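Side-chain contacts in geranyltranstransferase (Thermotoga neapolitana, PDB 4WK5), which probably acts as a magnesium-dependent prenyltransferase that joins isoprenoid diphosphates, as members of the FPP/GGPP synthase family do: residues 40-43 against 44-47; 172-175 against 176-179; 213-216 against 217-221; 256-259 against 260-264. One frame throughout, in Å; residues are numbered along the deposited sequence.

Contact 1 (40-43 against 44-47); sequences FNLL and TESA
Glu45 turns its carboxylate back over the loop and takes the backbone N-H groups of Phe40 and Leu42. Its OE1 accepts from both. Phe40 N sits 2.9 Å from Glu45 OE1 and meets the syn lone pair of that oxygen. Leu42 N lies 3.0 Å from Glu45 OE1 and comes in nearly along the C-O axis. Phe40 N also makes a weak bond to Glu45 OE2. That second oxygen accepts from the backbone N of His39 too. The same OE2 lies in the plane of the Phe40 ring, at its edge, 3.5 Å from Phe40 CD2. Ring and carboxylate planes are 41° apart. Glu45 reaches this far because its chain runs straight on beyond CG (chi2 175°).

Leu42 is the N-cap of helix 43-53, and Glu45 is the third residue after it. The bond from Leu42 N to Glu45 OE1 is therefore one half of a capping box. A leucine side chain cannot supply the other half. Ser46 N donates to Leu42 O at 3.1 Å. A water also donates to Leu42 O at 2.7 Å and is hydrogen-bonded to Ser46 OG, 2.8 Å away.

The second subunit closes the outer shell. Its Glu165 bonds Leu43 N and Thr44 OG1, and its Phe184 meets the Phe40 ring. Two carboxylates, one from each chain, thus gather at this helix start. The N-H donors and the positive end of the helix dipole would probably favour the ionised form of Glu45.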
loop_
_atom_site.group_PDB
_atom_site.type_symbol
_atom_site.label_atom_id
_atom_site.label_comp_id
_atom_site.label_asym_id
_atom_site.label_seq_id
_atom_site.Cartn_x
_atom_site.Cartn_y
_atom_site.Cartn_z
ATOM N N PHE A 40 14.474 4.411 -12.802
ATOM C CA PHE A 40 14.383 5.859 -12.908
ATOM C C PHE A 40 15.506 6.569 -12.188
ATOM O O PHE A 40 15.405 7.771 -11.932
ATOM C CB PHE A 40 13.034 6.354 -12.351
ATOM C CG PHE A 40 11.844 5.844 -13.119
ATOM C CD1 PHE A 40 11.320 6.580 -14.170
ATOM C CD2 PHE A 40 11.271 4.616 -12.813
ATOM C CE1 PHE A 40 10.242 6.114 -14.893
ATOM C CE2 PHE A 40 10.185 4.138 -13.539
ATOM C CZ PHE A 40 9.671 4.896 -14.581
ATOM N N ASN A 41 16.553 5.831 -11.832
ATOM C CA ASN A 41 17.726 6.441 -11.219
ATOM C C ASN A 41 17.337 7.189 -9.948
ATOM O O ASN A 41 17.732 8.343 -9.755
ATOM C CB ASN A 41 18.419 7.417 -12.188
ATOM C CG ASN A 41 18.808 6.771 -13.516
ATOM O OD1 ASN A 41 19.794 6.033 -13.606
ATOM N ND2 ASN A 41 18.034 7.064 -14.559
ATOM N N LEU A 42 16.520 6.561 -9.107
ATOM C CA LEU A 42 16.174 7.180 -7.832
ATOM C C LEU A 42 16.847 6.489 -6.678
ATOM O O LEU A 42 16.981 5.260 -6.679
ATOM C CB LEU A 42 14.654 7.157 -7.608
ATOM C CG LEU A 42 13.882 7.968 -8.644
ATOM C CD1 LEU A 42 12.392 7.659 -8.549
ATOM C CD2 LEU A 42 14.141 9.462 -8.424
ATOM N N LEU A 43 17.256 7.269 -5.679
ATOM C CA LEU A 43 17.770 6.687 -4.445
ATOM C C LEU A 43 16.741 5.776 -3.813
ATOM O O LEU A 43 17.072 4.748 -3.218
ATOM C CB LEU A 43 18.163 7.777 -3.444
ATOM C CG LEU A 43 19.543 8.408 -3.558
ATOM C CD1 LEU A 43 19.635 9.600 -2.605
ATOM C CD2 LEU A 43 20.624 7.372 -3.255
ATOM N N THR A 44 15.474 6.158 -3.937
ATOM C CA THR A 44 14.411 5.397 -3.309
ATOM C C THR A 44 14.324 4.014 -3.939
ATOM O O THR A 44 14.031 3.030 -3.252
ATOM C CB THR A 44 13.061 6.143 -3.419
ATOM O OG1 THR A 44 13.164 7.406 -2.751
ATOM C CG2 THR A 44 11.947 5.340 -2.779
ATOM N N GLU A 45 14.587 3.939 -5.242
ATOM C CA GLU A 45 14.652 2.649 -5.911
ATOM C C GLU A 45 15.831 1.835 -5.413
ATOM O O GLU A 45 15.695 0.639 -5.202
ATOM C CB GLU A 45 14.746 2.811 -7.427
ATOM C CG GLU A 45 13.469 3.347 -8.068
ATOM C CD GLU A 45 13.693 3.588 -9.547
ATOM O OE1 GLU A 45 14.517 4.465 -9.867
ATOM O OE2 GLU A 45 13.084 2.854 -10.363
ATOM N N SER A 46 16.989 2.471 -5.248
ATOM C CA SER A 46 18.146 1.770 -4.688
ATOM C C SER A 46 17.869 1.242 -3.280
ATOM O O SER A 46 18.360 0.170 -2.902
ATOM C CB SER A 46 19.380 2.688 -4.673
ATOM O OG SER A 46 19.932 2.777 -5.971
ATOM N N ALA A 47 17.078 1.994 -2.518
ATOM C CA ALA A 47 16.719 1.594 -1.161
ATOM C C ALA A 47 15.771 0.397 -1.171
ATOM O O ALA A 47 15.877 -0.494 -0.322
ATOM C CB ALA A 47 16.079 2.786 -0.394
HETATM O O HOH W 1 18.839 4.080 -8.244
#

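Contact 2 (172-175 against 176-179); sequences EISV and EMVE
Ile173 sets its CG2 methyl against two side chains of the first helical turn. Ile173 CG2 lies 3.7 Å from Met177 CB and the same distance from Val178 CG2. The Ile173 side chain crosses each of the two at about a right angle. CG1 stands beside the backbone N (chi1 -53°), which leaves CG2 anti to that N and facing the helix.

Ser174 is the N-cap of helix 175-201. Ser174 OG accepts from Met177 N at 3.1 Å, with an N-H...O angle of 153°. At chi1 69°, OG stands between the backbone N and the carbonyl carbon of its own residue, and from there it meets the N-H. The pairing of Ile173, just before the cap, with Val178, four residues after it, is a hydrophobic staple. Replacing Ser174 by an alanine would probably leave Met177 N without its capping acceptor and weaken the start of the helix.

Met177 bends at its last torsion (chi3 -75°) and folds its CE methyl back over the backbone N of Ser174. That buried N has no partner in the model. The CE placement is very tight, so its detail is doubtful. Glu176 lies obliquely across Val175, with Glu176 OE1 3.3 Å from Val175 CG1. Val178 N closes the first turn on Ser174 O at 3.0 Å. Val175 and Val178 also pack on Leu248 of helix 248-274, whose Lys251 NZ bonds Ile173 O.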
loop_
_atom_site.group_PDB
_atom_site.type_symbol
_atom_site.label_atom_id
_atom_site.label_comp_id
_atom_site.label_asym_id
_atom_site.label_seq_id
_atom_site.Cartn_x
_atom_site.Cartn_y
_atom_site.Cartn_z
ATOM N N GLU A 172 -2.789 -5.214 31.296
ATOM C CA GLU A 172 -4.114 -4.772 30.863
ATOM C C GLU A 172 -4.557 -5.418 29.550
ATOM O O GLU A 172 -5.703 -5.248 29.126
ATOM C CB GLU A 172 -4.159 -3.247 30.710
ATOM C CG GLU A 172 -3.444 -2.458 31.798
ATOM C CD GLU A 172 -1.957 -2.313 31.535
ATOM O OE1 GLU A 172 -1.230 -3.320 31.662
ATOM O OE2 GLU A 172 -1.517 -1.193 31.194
ATOM N N ILE A 173 -3.650 -6.141 28.900
ATOM C CA ILE A 173 -3.997 -6.843 27.670
ATOM C C ILE A 173 -4.186 -8.332 27.959
ATOM O O ILE A 173 -3.331 -8.960 28.576
ATOM C CB ILE A 173 -2.923 -6.651 26.574
ATOM C CG1 ILE A 173 -2.623 -5.163 26.353
ATOM C CG2 ILE A 173 -3.373 -7.292 25.265
ATOM C CD1 ILE A 173 -3.821 -4.350 25.904
ATOM N N SER A 174 -5.312 -8.887 27.521
ATOM C CA SER A 174 -5.651 -10.284 27.777
ATOM C C SER A 174 -4.877 -11.206 26.846
ATOM O O SER A 174 -4.411 -10.774 25.794
ATOM C CB SER A 174 -7.152 -10.514 27.605
ATOM O OG SER A 174 -7.533 -10.398 26.242
ATOM N N VAL A 175 -4.749 -12.473 27.230
ATOM C CA VAL A 175 -4.057 -13.435 26.383
ATOM C C VAL A 175 -4.817 -13.573 25.062
ATOM O O VAL A 175 -4.213 -13.740 24.001
ATOM C CB VAL A 175 -3.892 -14.806 27.078
ATOM C CG1 VAL A 175 -5.244 -15.390 27.474
ATOM C CG2 VAL A 175 -3.116 -15.770 26.188
ATOM N N GLU A 176 -6.140 -13.457 25.127
ATOM C CA GLU A 176 -6.968 -13.552 23.930
ATOM C C GLU A 176 -6.648 -12.423 22.943
ATOM O O GLU A 176 -6.578 -12.644 21.731
ATOM C CB GLU A 176 -8.454 -13.530 24.303
ATOM C CG GLU A 176 -8.958 -14.798 25.007
ATOM C CD GLU A 176 -8.563 -14.883 26.483
ATOM O OE1 GLU A 176 -8.404 -16.016 26.992
ATOM O OE2 GLU A 176 -8.423 -13.826 27.137
ATOM N N MET A 177 -6.449 -11.217 23.461
ATOM C CA MET A 177 -6.122 -10.083 22.606
ATOM C C MET A 177 -4.716 -10.257 22.031
ATOM O O MET A 177 -4.451 -9.880 20.884
ATOM C CB MET A 177 -6.236 -8.760 23.373
ATOM C CG MET A 177 -7.668 -8.400 23.749
ATOM S SD MET A 177 -7.857 -6.770 24.512
ATOM C CE MET A 177 -7.236 -7.045 26.136
ATOM N N VAL A 178 -3.814 -10.837 22.816
ATOM C CA VAL A 178 -2.461 -11.038 22.294
ATOM C C VAL A 178 -2.479 -12.096 21.186
ATOM O O VAL A 178 -1.846 -11.914 20.141
ATOM C CB VAL A 178 -1.465 -11.418 23.412
ATOM C CG1 VAL A 178 -0.099 -11.728 22.825
ATOM C CG2 VAL A 178 -1.355 -10.263 24.402
ATOM N N GLU A 179 -3.227 -13.183 21.387
ATOM C CA GLU A 179 -3.302 -14.206 20.336
ATOM C C GLU A 179 -3.956 -13.645 19.058
ATOM O O GLU A 179 -3.560 -13.996 17.944
ATOM C CB GLU A 179 -4.064 -15.447 20.823
ATOM C CG GLU A 179 -4.221 -16.492 19.720
ATOM C CD GLU A 179 -4.153 -17.925 20.215
ATOM O OE1 GLU A 179 -4.232 -18.143 21.446
ATOM O OE2 GLU A 179 -4.010 -18.830 19.360
#

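Contact 3 (213-216 against 217-221); sequences EKFG and VAFQI
Phe215 and Phe219 lie one turn apart in regular alpha helix, where Phe219 N donates to Phe215 O at 2.8 Å. The neighbouring bonds repeat the pattern: Val217 N to Glu213 O at 3.0 Å, Ala218 N to Lys214 O and Gln220 N to Gly216 O. Both phenyl groups stand anti to their backbone N (chi1 176° for Phe215 and -171° for Phe219), which sends them out along the same flank. The rings meet obliquely. Their centroids are 6.0 Å apart and their planes differ by 35°. Phe219 CD1 makes the touch, 4.1 Å from Phe215 CE1.

In this all-helical isoprenoid synthase fold, helix 206-229 packs between its neighbours. Phe190 of helix 175-201 meets both rings, edge-to-face in the case of Phe215. Phe219 and Gln220 form the FQ pair that leads into the family's second aspartate-rich motif. In one of its two conformers Gln220 OE1 is hydrogen-bonded to Thr186 OG1.

Val217 turns CG2 back beside its own backbone N, so that this methyl rests 3.5 Å from Glu213 O. Ala218 CB lies beside Phe215 O. Lys214 extends off the helix to form a salt bridge with Glu267.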
loop_
_atom_site.group_PDB
_atom_site.type_symbol
_atom_site.label_atom_id
_atom_site.label_comp_id
_atom_site.label_asym_id
_atom_site.label_seq_id
_atom_site.Cartn_x
_atom_site.Cartn_y
_atom_site.Cartn_z
ATOM N N GLU A 213 -3.072 -19.756 9.311
ATOM C CA GLU A 213 -3.179 -18.893 10.476
ATOM C C GLU A 213 -2.547 -19.533 11.706
ATOM O O GLU A 213 -1.777 -18.882 12.415
ATOM C CB GLU A 213 -4.630 -18.531 10.769
ATOM C CG GLU A 213 -4.731 -17.342 11.704
ATOM C CD GLU A 213 -6.068 -17.246 12.390
ATOM O OE1 GLU A 213 -7.059 -16.896 11.713
ATOM O OE2 GLU A 213 -6.123 -17.505 13.611
ATOM N N LYS A 214 -2.851 -20.807 11.956
ATOM C CA LYS A 214 -2.263 -21.485 13.100
ATOM C C LYS A 214 -0.752 -21.635 12.938
ATOM O O LYS A 214 -0.006 -21.435 13.898
ATOM C CB LYS A 214 -2.918 -22.853 13.333
ATOM C CG LYS A 214 -4.381 -22.738 13.704
ATOM C CD LYS A 214 -4.875 -23.986 14.423
ATOM C CE LYS A 214 -5.879 -23.612 15.507
ATOM N NZ LYS A 214 -6.271 -24.780 16.342
ATOM N N PHE A 215 -0.304 -21.974 11.734
ATOM C CA PHE A 215 1.130 -22.041 11.491
ATOM C C PHE A 215 1.787 -20.701 11.822
ATOM O O PHE A 215 2.838 -20.649 12.466
ATOM C CB PHE A 215 1.429 -22.435 10.041
ATOM C CG PHE A 215 2.900 -22.430 9.711
ATOM C CD1 PHE A 215 3.493 -21.318 9.129
ATOM C CD2 PHE A 215 3.696 -23.527 10.014
ATOM C CE1 PHE A 215 4.847 -21.302 8.850
ATOM C CE2 PHE A 215 5.042 -23.513 9.731
ATOM C CZ PHE A 215 5.617 -22.398 9.152
ATOM N N GLY A 216 1.156 -19.614 11.382
ATOM C CA GLY A 216 1.679 -18.278 11.629
ATOM C C GLY A 216 1.784 -17.927 13.106
ATOM O O GLY A 216 2.762 -17.321 13.531
ATOM N N VAL A 217 0.772 -18.275 13.896
ATOM C CA VAL A 217 0.856 -18.004 15.324
ATOM C C VAL A 217 2.019 -18.794 15.945
ATOM O O VAL A 217 2.798 -18.251 16.732
ATOM C CB VAL A 217 -0.469 -18.340 16.050
ATOM C CG1 VAL A 217 -0.287 -18.245 17.557
ATOM C CG2 VAL A 217 -1.556 -17.378 15.591
ATOM N N ALA A 218 2.146 -20.066 15.569
ATOM C CA ALA A 218 3.239 -20.906 16.062
ATOM C C ALA A 218 4.595 -20.343 15.646
ATOM O O ALA A 218 5.544 -20.317 16.436
ATOM C CB ALA A 218 3.080 -22.345 15.556
ATOM N N PHE A 219 4.670 -19.885 14.400
ATOM C CA PHE A 219 5.882 -19.273 13.861
ATOM C C PHE A 219 6.308 -18.066 14.701
ATOM O O PHE A 219 7.488 -17.916 15.037
ATOM C CB PHE A 219 5.647 -18.878 12.397
ATOM C CG PHE A 219 6.885 -18.438 11.653
ATOM C CD1 PHE A 219 7.690 -19.372 11.010
ATOM C CD2 PHE A 219 7.214 -17.091 11.554
ATOM C CE1 PHE A 219 8.811 -18.980 10.303
ATOM C CE2 PHE A 219 8.337 -16.686 10.849
ATOM C CZ PHE A 219 9.140 -17.632 10.221
ATOM N N GLN A 220 5.356 -17.201 15.047
ATOM C CA GLN A 220 5.683 -16.006 15.825
ATOM C C GLN A 220 6.114 -16.373 17.250
ATOM O O GLN A 220 7.018 -15.744 17.800
ATOM C CB GLN A 220 4.502 -15.017 15.858
ATOM C CG GLN A 220 4.861 -13.670 16.504
ATOM C CD GLN A 220 3.802 -12.584 16.329
ATOM O OE1 GLN A 220 2.900 -12.694 15.497
ATOM N NE2 GLN A 220 3.912 -11.525 17.132
ATOM N N ILE A 221 5.487 -17.393 17.838
ATOM C CA ILE A 221 5.873 -17.839 19.186
ATOM C C ILE A 221 7.290 -18.389 19.173
ATOM O O ILE A 221 8.089 -18.082 20.055
ATOM C CB ILE A 221 4.924 -18.928 19.739
ATOM C CG1 ILE A 221 3.523 -18.351 19.955
ATOM C CG2 ILE A 221 5.476 -19.524 21.050
ATOM C CD1 ILE A 221 2.464 -19.404 20.195
#

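Contact 4 (256-259 against 260-264); sequences KAKQ and LADKY
Lys258 and Asp262 form a salt bridge across one turn of helix 248-274, the classic i to i+4 pairing of an alpha helix. Lys258 NZ lies 3.0 Å from Asp262 OD2 and meets the syn lone pair of that oxygen. The lysine runs straight from its backbone to CE and then bends (chi4 -67°), which brings NZ round to the acid. Its chain crosses the aspartate obliquely. Lys258 CG passes 3.6 Å from Asp262 OD2, so the aliphatic part of the lysine also lies against the carboxylate.

Asp262 has a second polar partner. Its OD1 is hydrogen-bonded to Tyr222 OH on helix 206-229, so its two oxygens serve different helices. A leucine in place of Asp262 would probably leave Lys258 NZ without its charged mate and Tyr222 OH without this bond.

The backbone bonds run in step with the salt bridge. Asp262 N donates to Lys258 O at 2.8 Å, and Lys263 N to Gln259 O at 2.9 Å. Leu260 N and Ala261 N close on Lys256 O and Ala257 O in the same way.

Among the apolar contacts, Ala261 packs on Ile221 and Tyr222 of helix 206-229. Leu260 touches Met252 two turns back. It also reaches forward to Tyr264, where Leu260 CD1 sits 3.7 Å above one face of the ring, offset toward the rim.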
loop_
_atom_site.group_PDB
_atom_site.type_symbol
_atom_site.label_atom_id
_atom_site.label_comp_id
_atom_site.label_asym_id
_atom_site.label_seq_id
_atom_site.Cartn_x
_atom_site.Cartn_y
_atom_site.Cartn_z
ATOM N N LYS A 256 4.062 -22.920 28.626
ATOM C CA LYS A 256 2.739 -22.929 28.005
ATOM C C LYS A 256 2.777 -22.354 26.583
ATOM O O LYS A 256 2.063 -22.839 25.702
ATOM C CB LYS A 256 1.737 -22.155 28.862
ATOM C CG LYS A 256 1.302 -22.899 30.125
ATOM C CD LYS A 256 0.323 -22.068 30.944
ATOM C CE LYS A 256 0.117 -22.663 32.337
ATOM N NZ LYS A 256 -0.657 -21.755 33.234
ATOM N N ALA A 257 3.600 -21.331 26.358
ATOM C CA ALA A 257 3.724 -20.745 25.017
ATOM C C ALA A 257 4.312 -21.756 24.029
ATOM O O ALA A 257 3.815 -21.913 22.910
ATOM C CB ALA A 257 4.584 -19.470 25.057
ATOM N N LYS A 258 5.367 -22.449 24.442
ATOM C CA LYS A 258 5.992 -23.446 23.577
ATOM C C LYS A 258 5.023 -24.601 23.310
ATOM O O LYS A 258 4.956 -25.122 22.193
ATOM C CB LYS A 258 7.288 -23.979 24.197
ATOM C CG LYS A 258 7.972 -25.040 23.345
ATOM C CD LYS A 258 9.373 -25.360 23.834
ATOM C CE LYS A 258 10.085 -26.291 22.867
ATOM N NZ LYS A 258 9.459 -27.645 22.822
ATOM N N GLN A 259 4.270 -24.993 24.337
ATOM C CA GLN A 259 3.280 -26.060 24.196
ATOM C C GLN A 259 2.228 -25.701 23.160
ATOM O O GLN A 259 1.813 -26.550 22.366
ATOM C CB GLN A 259 2.594 -26.353 25.530
ATOM C CG GLN A 259 3.219 -27.476 26.333
ATOM C CD GLN A 259 2.545 -27.652 27.678
ATOM O OE1 GLN A 259 1.397 -27.242 27.866
ATOM N NE2 GLN A 259 3.254 -28.265 28.622
ATOM N N LEU A 260 1.786 -24.446 23.184
ATOM C CA LEU A 260 0.802 -23.967 22.217
ATOM C C LEU A 260 1.370 -23.998 20.808
ATOM O O LEU A 260 0.708 -24.464 19.873
ATOM C CB LEU A 260 0.339 -22.551 22.561
ATOM C CG LEU A 260 -0.794 -22.007 21.689
ATOM C CD1 LEU A 260 -2.027 -22.887 21.830
ATOM C CD2 LEU A 260 -1.110 -20.565 22.049
ATOM N N ALA A 261 2.593 -23.501 20.661
ATOM C CA ALA A 261 3.252 -23.473 19.357
ATOM C C ALA A 261 3.450 -24.885 18.824
ATOM O O ALA A 261 3.190 -25.167 17.648
ATOM C CB ALA A 261 4.589 -22.740 19.448
ATOM N N ASP A 262 3.891 -25.785 19.699
ATOM C CA ASP A 262 4.106 -27.163 19.291
ATOM C C ASP A 262 2.796 -27.809 18.857
ATOM O O ASP A 262 2.763 -28.558 17.881
ATOM C CB ASP A 262 4.732 -27.978 20.427
ATOM C CG ASP A 262 6.199 -27.645 20.657
ATOM O OD1 ASP A 262 6.839 -27.046 19.768
ATOM O OD2 ASP A 262 6.724 -28.016 21.730
ATOM N N LYS A 263 1.721 -27.516 19.584
ATOM C CA LYS A 263 0.418 -28.106 19.294
ATOM C C LYS A 263 -0.076 -27.684 17.920
ATOM O O LYS A 263 -0.513 -28.524 17.125
ATOM C CB LYS A 263 -0.617 -27.710 20.348
ATOM C CG LYS A 263 -1.994 -28.310 20.079
ATOM C CD LYS A 263 -3.035 -27.870 21.100
ATOM C CE LYS A 263 -3.482 -26.436 20.857
ATOM N NZ LYS A 263 -4.452 -25.960 21.887
ATOM N N TYR A 264 -0.010 -26.379 17.659
ATOM C CA TYR A 264 -0.386 -25.814 16.364
ATOM C C TYR A 264 0.476 -26.381 15.236
ATOM O O TYR A 264 -0.038 -26.765 14.184
ATOM C CB TYR A 264 -0.257 -24.289 16.387
ATOM C CG TYR A 264 -1.362 -23.542 17.106
ATOM C CD1 TYR A 264 -2.448 -24.207 17.659
ATOM C CD2 TYR A 264 -1.322 -22.149 17.210
ATOM C CE1 TYR A 264 -3.456 -23.509 18.310
ATOM C CE2 TYR A 264 -2.324 -21.445 17.854
ATOM C CZ TYR A 264 -3.385 -22.128 18.402
ATOM O OH TYR A 264 -4.378 -21.425 19.049
#

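Contacts 2, 3 and 4 cluster on one side of the chain. Contact 1 lies beyond the centre, 35 to 43 Å from their centres, and faces the second subunit. Contacts 3 and 4 are closest, with centres about 10 Å apart; Ile221 CG2 packs 3.7 Å from Ala261 CB. Contact 2 sits about 16 Å, centre to centre, from each of these two. Its Glu179 OE2 is 2.6 Å from Tyr264 OH, a probable hydrogen bond, and also packs on Val217. The second aspartate-rich motif, which in relatives binds magnesium and diphosphate, begins just beyond contact 3 on helix 206-229, after one intervening residue.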